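Local coordinates for ABC transporter substrate binding protein (Ribose) (Agrobacterium vitis S4, PDB 4WT7) that binds D-allitol in the cleft between its two lobes and probably delivers a sugar or polyol to an ABC transporter as its periplasmic solute-binding protein, at residues G41-H44 against F45-Q49; G75-V78 against A79-T83; T100-D103 against P104-R108; V271-P275 against A276-R280. One frame throughout, in Å; residues are numbered along the deposited sequence.

Contacts 1 and 4 lie near the middle of the chain, their centres 11 Å apart, and both reach the bound D-allitol. Contacts 2 and 3 lie farther out, on helices 74-87 and 99-111, whose side chains pack on each other. Each of the four is local, formed within one continuous run of chain. Contacts 1 and 4 join a loop to the first turn of a helix, and some of their polar side chains, His44, Asp47 and Gln273, bond the ligand. Contacts 2 and 3 are turns inside helices. There backbone bonds dominate, and leucine and isoleucine side chains pack toward the sheet. Phe46 and Pro275 bring contacts 1 and 4 together.

Contact 1: residues G41-H44 against F45-Q49; sequences GTDH and FFDLQ. With X9X (D-allitol), chain C.
His44 and Asp47 meet across the start of helix 45-60. The imidazole and carboxylate planes are 53° apart, and His44 CE1 lies 3.2 Å from Asp47 OD2. Asp47 CB sits over one face of the ring. His44 CG stands between its own backbone N and carbonyl carbon (chi1 63°), which folds the ring back over the first turn of the helix. Both ring nitrogens are used. His44 ND1 donates to Asp43 OD1 at 2.8 Å, with the acceptor close to the ring plane but the donor above the carboxylate plane. His44 NE2 donates to the allitol oxygen OAF at 2.8 Å, in a bond only 13° from straight. Together the two bonds fix the rotation of the imidazole. Asp47 OD1 accepts from allitol OAE at 2.9 Å. Asp47 OD2 takes a water that also bridges to Asp43 OD1 and the backbone N of Asp43. Asp47 OD2 also forms a salt bridge with Arg72, which would ease the closeness of the two carboxylates. Phe46 lays one ring face against the ligand, with allitol OAB 3.2 Å from Phe46 CZ. On the outer side, Thr42 CB meets Leu48 CD1 at 4.0 Å, while Thr42 OG1 bonds Asp69. The backbone closes the turn: Leu48 N donates to His44 O at 3.1 Å, nearly along the C=O axis. His44 is thus the N-cap residue of helix 45-60. The loop that follows strand 34-39 and the helix it leads into form one wall of the ligand cleft, as in periplasmic sugar-binding proteins of this family.

Contact 2: residues G75-V78 against A79-T83; sequences GKLV and AQLQT
Lys76 O accepts the backbone N-H of Gln80 at 2.8 Å, the shortest of the four i to i+4 bonds between 75-78 and 79-83. Gln80 CG packs on that oxygen and lies 3.3 Å from Leu77 O. The cause is its first torsion: CG stands between the backbone N and the carbonyl carbon (chi1 73°), which turns the chain back along the preceding turn. Beyond CG the chain is extended. Gln80 NE2 ends 3.8 Å from Leu77 CD1 and is bonded to Ser38 OG. Leu77 and Leu81 lie side by side and point the same way. Their CD1 atoms are 4.1 Å apart, and Leu81 CD1 also rests on Leu77 O at 3.5 Å. Val78 and Gln82 cross at an angle on another face of the helix. Val78 CG1, anti to its backbone N (chi1 166°), touches Gln82 NE2 at 3.8 Å. Gln82 CG packs against Val78 O, while Gln82 N donates to the same oxygen at 3.0 Å. Ala79 CB lies against Gly75 O, 3.4 Å away. The two leucines turn their apolar surface inward, onto Ser38 of strand 34-39 and Gln94 of strand 91-95. Leu77 also meets Ile102, while Val78 and Gln82 face Trp105. Helix 74-87 is thus seated on the parallel sheet of its lobe, with helix 99-111 against its flank.

Contact 3: residues T100-D103 against P104-R108; sequences TVID and PWLKR
Helix 99-111 is the crossover of the beta-alpha-beta unit built with strands 91-95 and 116-119, and this contact lies at a proline kink in it. Pro104 has no N-H to give to Thr100 O. Pro104 CD sits there instead, 3.4 Å from Thr100 O. The N-H of Trp105 does not reach Val101 O, four residues back. Trp105 N donates instead to Ile102 O, three back, at 2.7 Å and well above the carbonyl plane. Leu106 N donates to Ile102 O at 3.0 Å and far nearer that plane. The regular pattern resumes with Lys107 N to Asp103 O at 2.9 Å. The Trp105 ring, its CG beside the backbone N (chi1 -59°), brings CD1 to 3.6 Å from Val101 O, which lies at the ring edge. On the inner side, Ile102 CD1 and Leu106 CD1 are 4.3 Å apart, and both side chains touch Gln94 of strand 91-95. Asp103 crosses Leu106 at about a right angle, and its OD1 is hydrogen-bonded to Ser123. Ile102 O thus accepts two N-H groups, so that of Trp105 keeps a partner although the kink takes it away from Val101 O; Thr100 O gets none from Pro104.

Contact 4: residues V271-P275 against A276-R280; sequences VAQQP and AELGR. With X9X (D-allitol), chain C.
Gln273 leaves the end of strand 267-272 and extends its side chain into the ligand pocket. Gln273 NE2 donates to allitol OAB at 2.9 Å, in a bond 10° from straight, and also to Asp251. OE1 accepts from Ser132, so both ends of the amide are held and its flip is fixed. Leu278 CD1 stands 4.3 Å from Gln273 OE1. Gln274 comes next, as the N-cap residue of helix 275-290. Gln274 O accepts from Leu278 N at 2.9 Å, in the carbonyl plane, and Leu278 CD1 packs on the same oxygen at 3.6 Å. The side chains of Gln274 and Glu277 run side by side, with CB to CB at 3.9 Å. Gln274 NE2 is bonded to Pro302 O. Glu277, bent at chi2 (-62°), swings its carboxylate to Arg280, whose NH2 forms a salt bridge with Glu277 OE2 at 2.8 Å. Pro275 opens the helix, where its missing N-H costs no helical bond. Pro275 O takes Gly279 N at 3.0 Å, and the proline ring packs on Phe45 and Phe46. The chemistry implies a division of labour: buried Gln273 spends its amide on the ligand and its pocket neighbours, while Gln274 and the residues after it hold the helix start.

Contact 1: residues G41-H44 against F45-Q49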
loop_
_atom_site.group_PDB
_atom_site.type_symbol
_atom_site.label_atom_id
_atom_site.label_comp_id
_atom_site.label_asym_id
_atom_site.label_seq_id
_atom_site.Cartn_x
_atom_site.Cartn_y
_atom_site.Cartn_z
ATOM N N GLY A 41 4.341 -6.368 -8.387
ATOM C CA GLY A 41 3.979 -5.700 -9.643
ATOM C C GLY A 41 4.511 -4.284 -9.708
ATOM O O GLY A 41 5.188 -3.840 -8.781
ATOM N N THR A 42 4.197 -3.586 -10.803
ATOM C CA THR A 42 4.490 -2.169 -10.929
ATOM C C THR A 42 3.325 -1.397 -11.577
ATOM O O THR A 42 3.573 -0.408 -12.246
ATOM C CB THR A 42 5.665 -1.936 -11.893
ATOM O OG1 THR A 42 5.406 -2.652 -13.116
ATOM C CG2 THR A 42 6.958 -2.400 -11.286
ATOM N N ASP A 43 2.087 -1.861 -11.410
ATOM C CA ASP A 43 1.001 -1.396 -12.265
ATOM C C ASP A 43 0.311 -0.139 -11.747
ATOM O O ASP A 43 -0.681 0.300 -12.332
ATOM C CB ASP A 43 -0.053 -2.498 -12.424
ATOM C CG ASP A 43 -1.074 -2.475 -11.310
ATOM O OD1 ASP A 43 -0.653 -2.414 -10.143
ATOM O OD2 ASP A 43 -2.308 -2.466 -11.604
ATOM N N HIS A 44 0.789 0.421 -10.640
ATOM C CA HIS A 44 0.320 1.733 -10.204
ATOM C C HIS A 44 1.351 2.443 -9.356
ATOM O O HIS A 44 2.415 1.904 -9.087
ATOM C CB HIS A 44 -0.981 1.613 -9.422
ATOM C CG HIS A 44 -0.853 0.842 -8.151
ATOM N ND1 HIS A 44 -0.869 -0.539 -8.121
ATOM C CD2 HIS A 44 -0.747 1.235 -6.862
ATOM C CE1 HIS A 44 -0.754 -0.954 -6.869
ATOM N NE2 HIS A 44 -0.692 0.106 -6.088
ATOM N N PHE A 45 0.986 3.634 -8.901
ATOM C CA PHE A 45 1.933 4.626 -8.375
ATOM C C PHE A 45 2.843 4.104 -7.283
ATOM O O PHE A 45 4.063 4.196 -7.395
ATOM C CB PHE A 45 1.155 5.826 -7.842
ATOM C CG PHE A 45 1.995 6.830 -7.142
ATOM C CD1 PHE A 45 2.817 7.696 -7.863
ATOM C CD2 PHE A 45 1.950 6.937 -5.764
ATOM C CE1 PHE A 45 3.577 8.656 -7.192
ATOM C CE2 PHE A 45 2.702 7.888 -5.098
ATOM C CZ PHE A 45 3.523 8.737 -5.806
ATOM N N PHE A 46 2.264 3.560 -6.225
ATOM C CA PHE A 46 3.067 3.174 -5.080
ATOM C C PHE A 46 4.121 2.139 -5.512
ATOM O O PHE A 46 5.336 2.282 -5.222
ATOM C CB PHE A 46 2.181 2.624 -3.970
ATOM C CG PHE A 46 2.937 2.193 -2.756
ATOM C CD1 PHE A 46 3.485 0.930 -2.682
ATOM C CD2 PHE A 46 3.090 3.048 -1.683
ATOM C CE1 PHE A 46 4.176 0.528 -1.566
ATOM C CE2 PHE A 46 3.786 2.656 -0.556
ATOM C CZ PHE A 46 4.336 1.396 -0.501
ATOM N N ASP A 47 3.669 1.121 -6.235
ATOM C CA ASP A 47 4.523 -0.005 -6.554
ATOM C C ASP A 47 5.652 0.378 -7.496
ATOM O O ASP A 47 6.789 -0.019 -7.287
ATOM C CB ASP A 47 3.713 -1.143 -7.183
ATOM C CG ASP A 47 2.598 -1.637 -6.300
ATOM O OD1 ASP A 47 2.317 -1.050 -5.227
ATOM O OD2 ASP A 47 1.972 -2.641 -6.702
ATOM N N LEU A 48 5.316 1.110 -8.558
ATOM C CA LEU A 48 6.301 1.587 -9.516
ATOM C C LEU A 48 7.367 2.451 -8.827
ATOM O O LEU A 48 8.549 2.254 -9.021
ATOM C CB LEU A 48 5.616 2.406 -10.634
ATOM C CG LEU A 48 6.568 2.849 -11.738
ATOM C CD1 LEU A 48 7.341 1.686 -12.278
ATOM C CD2 LEU A 48 5.824 3.567 -12.872
ATOM N N GLN A 49 6.928 3.392 -8.009
ATOM C CA GLN A 49 7.848 4.283 -7.279
ATOM C C GLN A 49 8.868 3.561 -6.363
ATOM O O GLN A 49 10.066 3.838 -6.372
ATOM C CB GLN A 49 7.022 5.220 -6.429
ATOM C CG GLN A 49 6.217 6.223 -7.223
ATOM C CD GLN A 49 7.092 7.352 -7.715
ATOM O OE1 GLN A 49 7.741 8.064 -6.921
ATOM N NE2 GLN A 49 7.174 7.479 -9.022
HETATM O OAA X9X C . -1.352 -4.499 -2.095
HETATM C CAG X9X C . -2.014 -3.435 -2.677
HETATM C CAI X9X C . -1.605 -2.048 -2.302
HETATM O OAC X9X C . -1.998 -1.719 -0.991
HETATM C CAK X9X C . -0.149 -1.816 -2.584
HETATM O OAE X9X C . 0.034 -2.178 -3.898
HETATM C CAL X9X C . 0.217 -0.333 -2.493
HETATM O OAF X9X C . -0.574 0.435 -3.333
HETATM C CAJ X9X C . 0.295 0.272 -1.106
HETATM O OAD X9X C . -0.932 0.648 -0.585
HETATM C CAH X9X C . 1.072 -0.529 -0.082
HETATM O OAB X9X C . 1.698 0.229 0.930
HETATM O O HOH W 1 1.250 -3.686 -9.222
#

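Contact 2: residues G75-V78 against A79-T83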
loop_
_atom_site.group_PDB
_atom_site.type_symbol
_atom_site.label_atom_id
_atom_site.label_comp_id
_atom_site.label_asym_id
_atom_site.label_seq_id
_atom_site.Cartn_x
_atom_site.Cartn_y
_atom_site.Cartn_z
ATOM N N GLY A 75 2.166 -16.930 -9.755
ATOM C CA GLY A 75 3.064 -17.904 -10.328
ATOM C C GLY A 75 4.386 -17.306 -10.742
ATOM O O GLY A 75 5.436 -17.902 -10.502
ATOM N N LYS A 76 4.351 -16.132 -11.375
ATOM C CA LYS A 76 5.586 -15.464 -11.790
ATOM C C LYS A 76 6.365 -14.979 -10.554
ATOM O O LYS A 76 7.593 -14.985 -10.538
ATOM C CB LYS A 76 5.295 -14.296 -12.722
ATOM C CG LYS A 76 4.712 -14.733 -14.082
ATOM C CD LYS A 76 4.177 -13.566 -14.958
ATOM C CE LYS A 76 5.255 -12.860 -15.822
ATOM N NZ LYS A 76 6.175 -11.875 -15.048
ATOM N N LEU A 77 5.656 -14.618 -9.495
ATOM C CA LEU A 77 6.322 -14.087 -8.321
ATOM C C LEU A 77 7.150 -15.203 -7.669
ATOM O O LEU A 77 8.331 -15.015 -7.312
ATOM C CB LEU A 77 5.290 -13.558 -7.353
ATOM C CG LEU A 77 5.807 -12.978 -6.033
ATOM C CD1 LEU A 77 6.935 -11.998 -6.265
ATOM C CD2 LEU A 77 4.620 -12.321 -5.376
ATOM N N VAL A 78 6.518 -16.356 -7.505
ATOM C CA VAL A 78 7.223 -17.509 -6.960
ATOM C C VAL A 78 8.392 -17.882 -7.876
ATOM O O VAL A 78 9.502 -18.138 -7.403
ATOM C CB VAL A 78 6.244 -18.691 -6.735
ATOM C CG1 VAL A 78 6.983 -19.990 -6.494
ATOM C CG2 VAL A 78 5.335 -18.365 -5.597
ATOM N N ALA A 79 8.150 -17.887 -9.190
ATOM C CA ALA A 79 9.148 -18.398 -10.105
ATOM C C ALA A 79 10.351 -17.481 -10.145
ATOM O O ALA A 79 11.477 -17.951 -10.277
ATOM C CB ALA A 79 8.573 -18.592 -11.492
ATOM N N GLN A 80 10.127 -16.172 -10.055
ATOM C CA GLN A 80 11.251 -15.230 -10.056
ATOM C C GLN A 80 12.036 -15.240 -8.740
ATOM O O GLN A 80 13.262 -15.039 -8.733
ATOM C CB GLN A 80 10.785 -13.823 -10.444
ATOM C CG GLN A 80 9.956 -13.062 -9.360
ATOM C CD GLN A 80 9.329 -11.796 -9.914
ATOM O OE1 GLN A 80 9.006 -11.751 -11.077
ATOM N NE2 GLN A 80 9.154 -10.773 -9.077
ATOM N N LEU A 81 11.373 -15.460 -7.617
ATOM C CA LEU A 81 12.127 -15.636 -6.365
ATOM C C LEU A 81 13.001 -16.878 -6.397
ATOM O O LEU A 81 14.120 -16.874 -5.864
ATOM C CB LEU A 81 11.206 -15.665 -5.162
ATOM C CG LEU A 81 10.582 -14.307 -4.856
ATOM C CD1 LEU A 81 9.332 -14.480 -4.029
ATOM C CD2 LEU A 81 11.605 -13.441 -4.141
ATOM N N GLN A 82 12.506 -17.952 -7.000
ATOM C CA GLN A 82 13.298 -19.167 -7.092
ATOM C C GLN A 82 14.544 -18.910 -7.893
ATOM O O GLN A 82 15.631 -19.314 -7.516
ATOM C CB GLN A 82 12.487 -20.289 -7.724
ATOM C CG GLN A 82 11.568 -20.876 -6.714
ATOM C CD GLN A 82 10.455 -21.727 -7.312
ATOM O OE1 GLN A 82 10.156 -21.673 -8.513
ATOM N NE2 GLN A 82 9.823 -22.504 -6.453
ATOM N N THR A 83 14.386 -18.174 -8.978
ATOM C CA THR A 83 15.519 -17.874 -9.809
ATOM C C THR A 83 16.497 -16.958 -9.053
ATOM O O THR A 83 17.693 -17.166 -9.143
ATOM C CB THR A 83 15.114 -17.183 -11.123
ATOM O OG1 THR A 83 14.363 -18.098 -11.945
ATOM C CG2 THR A 83 16.345 -16.684 -11.850
#

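Contact 3: residues T100-D103 against P104-R108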
loop_
_atom_site.group_PDB
_atom_site.type_symbol
_atom_site.label_atom_id
_atom_site.label_comp_id
_atom_site.label_asym_id
_atom_site.label_seq_id
_atom_site.Cartn_x
_atom_site.Cartn_y
_atom_site.Cartn_z
ATOM N N THR A 100 1.200 -15.193 2.572
ATOM C CA THR A 100 1.220 -16.652 2.434
ATOM C C THR A 100 1.788 -17.121 1.101
ATOM O O THR A 100 2.351 -18.201 1.046
ATOM C CB THR A 100 -0.170 -17.313 2.637
ATOM O OG1 THR A 100 -1.100 -16.809 1.674
ATOM C CG2 THR A 100 -0.671 -17.043 4.008
ATOM N N VAL A 101 1.699 -16.317 0.045
ATOM C CA VAL A 101 2.258 -16.733 -1.238
ATOM C C VAL A 101 3.774 -16.727 -1.236
ATOM O O VAL A 101 4.424 -17.648 -1.736
ATOM C CB VAL A 101 1.825 -15.802 -2.379
ATOM C CG1 VAL A 101 2.547 -16.153 -3.680
ATOM C CG2 VAL A 101 0.331 -15.893 -2.582
ATOM N N ILE A 102 4.339 -15.651 -0.724
ATOM C CA ILE A 102 5.776 -15.490 -0.821
ATOM C C ILE A 102 6.539 -16.103 0.369
ATOM O O ILE A 102 7.687 -16.460 0.231
ATOM C CB ILE A 102 6.129 -14.068 -0.974
ATOM C CG1 ILE A 102 5.452 -13.211 0.080
ATOM C CG2 ILE A 102 5.671 -13.622 -2.339
ATOM C CD1 ILE A 102 5.817 -11.733 -0.011
ATOM N N ASP A 103 5.904 -16.225 1.523
ATOM C CA ASP A 103 6.641 -16.602 2.731
ATOM C C ASP A 103 7.495 -17.871 2.571
ATOM O O ASP A 103 8.631 -17.931 3.058
ATOM C CB ASP A 103 5.687 -16.724 3.906
ATOM C CG ASP A 103 6.142 -15.942 5.113
ATOM O OD1 ASP A 103 7.116 -15.168 5.015
ATOM O OD2 ASP A 103 5.489 -16.091 6.166
ATOM N N PRO A 104 6.960 -18.910 1.913
ATOM C CA PRO A 104 7.833 -20.091 1.781
ATOM C C PRO A 104 9.129 -19.799 1.027
ATOM O O PRO A 104 10.186 -20.440 1.243
ATOM C CB PRO A 104 6.962 -21.072 0.984
ATOM C CG PRO A 104 5.528 -20.738 1.458
ATOM C CD PRO A 104 5.545 -19.211 1.608
ATOM N N TRP A 105 9.069 -18.804 0.148
ATOM C CA TRP A 105 10.219 -18.534 -0.688
ATOM C C TRP A 105 11.177 -17.605 0.003
ATOM O O TRP A 105 12.385 -17.729 -0.162
ATOM C CB TRP A 105 9.763 -18.044 -2.059
ATOM C CG TRP A 105 8.924 -19.111 -2.594
ATOM C CD1 TRP A 105 7.570 -19.104 -2.764
ATOM C CD2 TRP A 105 9.367 -20.432 -2.917
ATOM N NE1 TRP A 105 7.150 -20.334 -3.235
ATOM C CE2 TRP A 105 8.236 -21.166 -3.321
ATOM C CE3 TRP A 105 10.612 -21.056 -2.900
ATOM C CZ2 TRP A 105 8.321 -22.498 -3.733
ATOM C CZ3 TRP A 105 10.695 -22.377 -3.301
ATOM C CH2 TRP A 105 9.545 -23.089 -3.701
ATOM N N LEU A 106 10.648 -16.687 0.783
ATOM C CA LEU A 106 11.502 -15.859 1.606
ATOM C C LEU A 106 12.238 -16.790 2.611
ATOM O O LEU A 106 13.432 -16.604 2.897
ATOM C CB LEU A 106 10.670 -14.853 2.370
ATOM C CG LEU A 106 9.803 -13.880 1.550
ATOM C CD1 LEU A 106 9.161 -12.868 2.483
ATOM C CD2 LEU A 106 10.566 -13.211 0.465
ATOM N N LYS A 107 11.533 -17.787 3.134
ATOM C CA LYS A 107 12.182 -18.735 4.062
ATOM C C LYS A 107 13.316 -19.513 3.350
ATOM O O LYS A 107 14.440 -19.611 3.859
ATOM C CB LYS A 107 11.159 -19.715 4.677
ATOM C CG LYS A 107 11.791 -20.759 5.642
ATOM C CD LYS A 107 10.726 -21.740 6.189
ATOM C CE LYS A 107 11.248 -22.495 7.442
ATOM N NZ LYS A 107 12.515 -23.218 7.094
ATOM N N ARG A 108 13.013 -20.025 2.165
ATOM C CA ARG A 108 13.965 -20.764 1.376
ATOM C C ARG A 108 15.207 -19.919 1.123
ATOM O O ARG A 108 16.317 -20.398 1.192
ATOM C CB ARG A 108 13.287 -21.182 0.054
ATOM C CG ARG A 108 14.162 -21.917 -0.910
ATOM C CD ARG A 108 14.592 -23.294 -0.373
ATOM N NE ARG A 108 13.485 -24.262 -0.319
ATOM C CZ ARG A 108 13.085 -25.004 -1.355
ATOM N NH1 ARG A 108 13.689 -24.917 -2.539
ATOM N NH2 ARG A 108 12.086 -25.854 -1.203
#

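Contact 4: residues V271-P275 against A276-R280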
loop_
_atom_site.group_PDB
_atom_site.type_symbol
_atom_site.label_atom_id
_atom_site.label_comp_id
_atom_site.label_asym_id
_atom_site.label_seq_id
_atom_site.Cartn_x
_atom_site.Cartn_y
_atom_site.Cartn_z
ATOM N N VAL A 271 -4.413 9.037 2.862
ATOM C CA VAL A 271 -3.149 9.123 3.608
ATOM C C VAL A 271 -1.967 8.894 2.658
ATOM O O VAL A 271 -1.753 7.793 2.125
ATOM C CB VAL A 271 -3.094 8.126 4.793
ATOM C CG1 VAL A 271 -1.793 8.325 5.560
ATOM C CG2 VAL A 271 -4.318 8.313 5.737
ATOM N N ALA A 272 -1.188 9.939 2.450
ATOM C CA ALA A 272 -0.076 9.841 1.528
ATOM C C ALA A 272 1.048 9.046 2.170
ATOM O O ALA A 272 1.411 9.266 3.350
ATOM C CB ALA A 272 0.403 11.194 1.121
ATOM N N GLN A 273 1.573 8.134 1.375
ATOM C CA GLN A 273 2.809 7.436 1.684
ATOM C C GLN A 273 3.955 7.990 0.879
ATOM O O GLN A 273 3.766 8.870 0.019
ATOM C CB GLN A 273 2.647 5.967 1.336
ATOM C CG GLN A 273 1.642 5.274 2.192
ATOM C CD GLN A 273 1.823 3.746 2.181
ATOM O OE1 GLN A 273 2.611 3.208 2.948
ATOM N NE2 GLN A 273 1.119 3.070 1.287
ATOM N N GLN A 274 5.144 7.449 1.146
ATOM C CA GLN A 274 6.391 7.889 0.519
ATOM C C GLN A 274 7.122 6.671 -0.066
ATOM O O GLN A 274 8.117 6.189 0.500
ATOM C CB GLN A 274 7.258 8.581 1.548
ATOM C CG GLN A 274 6.570 9.761 2.211
ATOM C CD GLN A 274 7.547 10.667 2.985
ATOM O OE1 GLN A 274 8.283 11.455 2.378
ATOM N NE2 GLN A 274 7.521 10.593 4.323
ATOM N N PRO A 275 6.608 6.153 -1.179
ATOM C CA PRO A 275 7.156 4.923 -1.756
ATOM C C PRO A 275 8.598 5.079 -2.253
ATOM O O PRO A 275 9.421 4.181 -2.072
ATOM C CB PRO A 275 6.176 4.601 -2.887
ATOM C CG PRO A 275 5.405 5.927 -3.134
ATOM C CD PRO A 275 5.304 6.508 -1.775
ATOM N N ALA A 276 8.940 6.196 -2.861
ATOM C CA ALA A 276 10.334 6.328 -3.261
ATOM C C ALA A 276 11.242 6.286 -2.004
ATOM O O ALA A 276 12.265 5.591 -1.992
ATOM C CB ALA A 276 10.547 7.563 -4.097
ATOM N N GLU A 277 10.837 6.974 -0.938
ATOM C CA GLU A 277 11.605 6.909 0.310
ATOM C C GLU A 277 11.677 5.490 0.869
ATOM O O GLU A 277 12.723 5.051 1.308
ATOM C CB GLU A 277 11.062 7.845 1.388
ATOM C CG GLU A 277 11.328 9.308 1.129
ATOM C CD GLU A 277 12.815 9.638 1.084
ATOM O OE1 GLU A 277 13.600 8.951 1.781
ATOM O OE2 GLU A 277 13.186 10.566 0.314
ATOM N N LEU A 278 10.562 4.771 0.867
ATOM C CA LEU A 278 10.573 3.397 1.347
ATOM C C LEU A 278 11.570 2.539 0.579
ATOM O O LEU A 278 12.311 1.766 1.173
ATOM C CB LEU A 278 9.179 2.775 1.248
ATOM C CG LEU A 278 8.304 3.199 2.416
ATOM C CD1 LEU A 278 6.824 3.138 2.016
ATOM C CD2 LEU A 278 8.605 2.347 3.641
ATOM N N GLY A 279 11.565 2.646 -0.740
ATOM C CA GLY A 279 12.507 1.895 -1.555
ATOM C C GLY A 279 13.962 2.236 -1.256
ATOM O O GLY A 279 14.811 1.345 -1.125
ATOM N N ARG A 280 14.271 3.520 -1.142
ATOM C CA ARG A 280 15.637 3.919 -0.771
ATOM C C ARG A 280 16.020 3.433 0.602
ATOM O O ARG A 280 17.126 2.955 0.813
ATOM C CB ARG A 280 15.819 5.444 -0.867
ATOM C CG ARG A 280 16.093 5.896 -2.274
ATOM C CD ARG A 280 16.495 7.377 -2.328
ATOM N NE ARG A 280 15.406 8.250 -1.908
ATOM C CZ ARG A 280 14.362 8.598 -2.669
ATOM N NH1 ARG A 280 14.235 8.138 -3.910
ATOM N NH2 ARG A 280 13.429 9.412 -2.174
HETATM O OAA X9X C . -1.352 -4.499 -2.095
HETATM C CAG X9X C . -2.014 -3.435 -2.677
HETATM C CAI X9X C . -1.605 -2.048 -2.302
HETATM O OAC X9X C . -1.998 -1.719 -0.991
HETATM C CAK X9X C . -0.149 -1.816 -2.584
HETATM O OAE X9X C . 0.034 -2.178 -3.898
HETATM C CAL X9X C . 0.217 -0.333 -2.493
HETATM O OAF X9X C . -0.574 0.435 -3.333
HETATM C CAJ X9X C . 0.295 0.272 -1.106
HETATM O OAD X9X C . -0.932 0.648 -0.585
HETATM C CAH X9X C . 1.072 -0.529 -0.082
HETATM O OAB X9X C . 1.698 0.229 0.930
#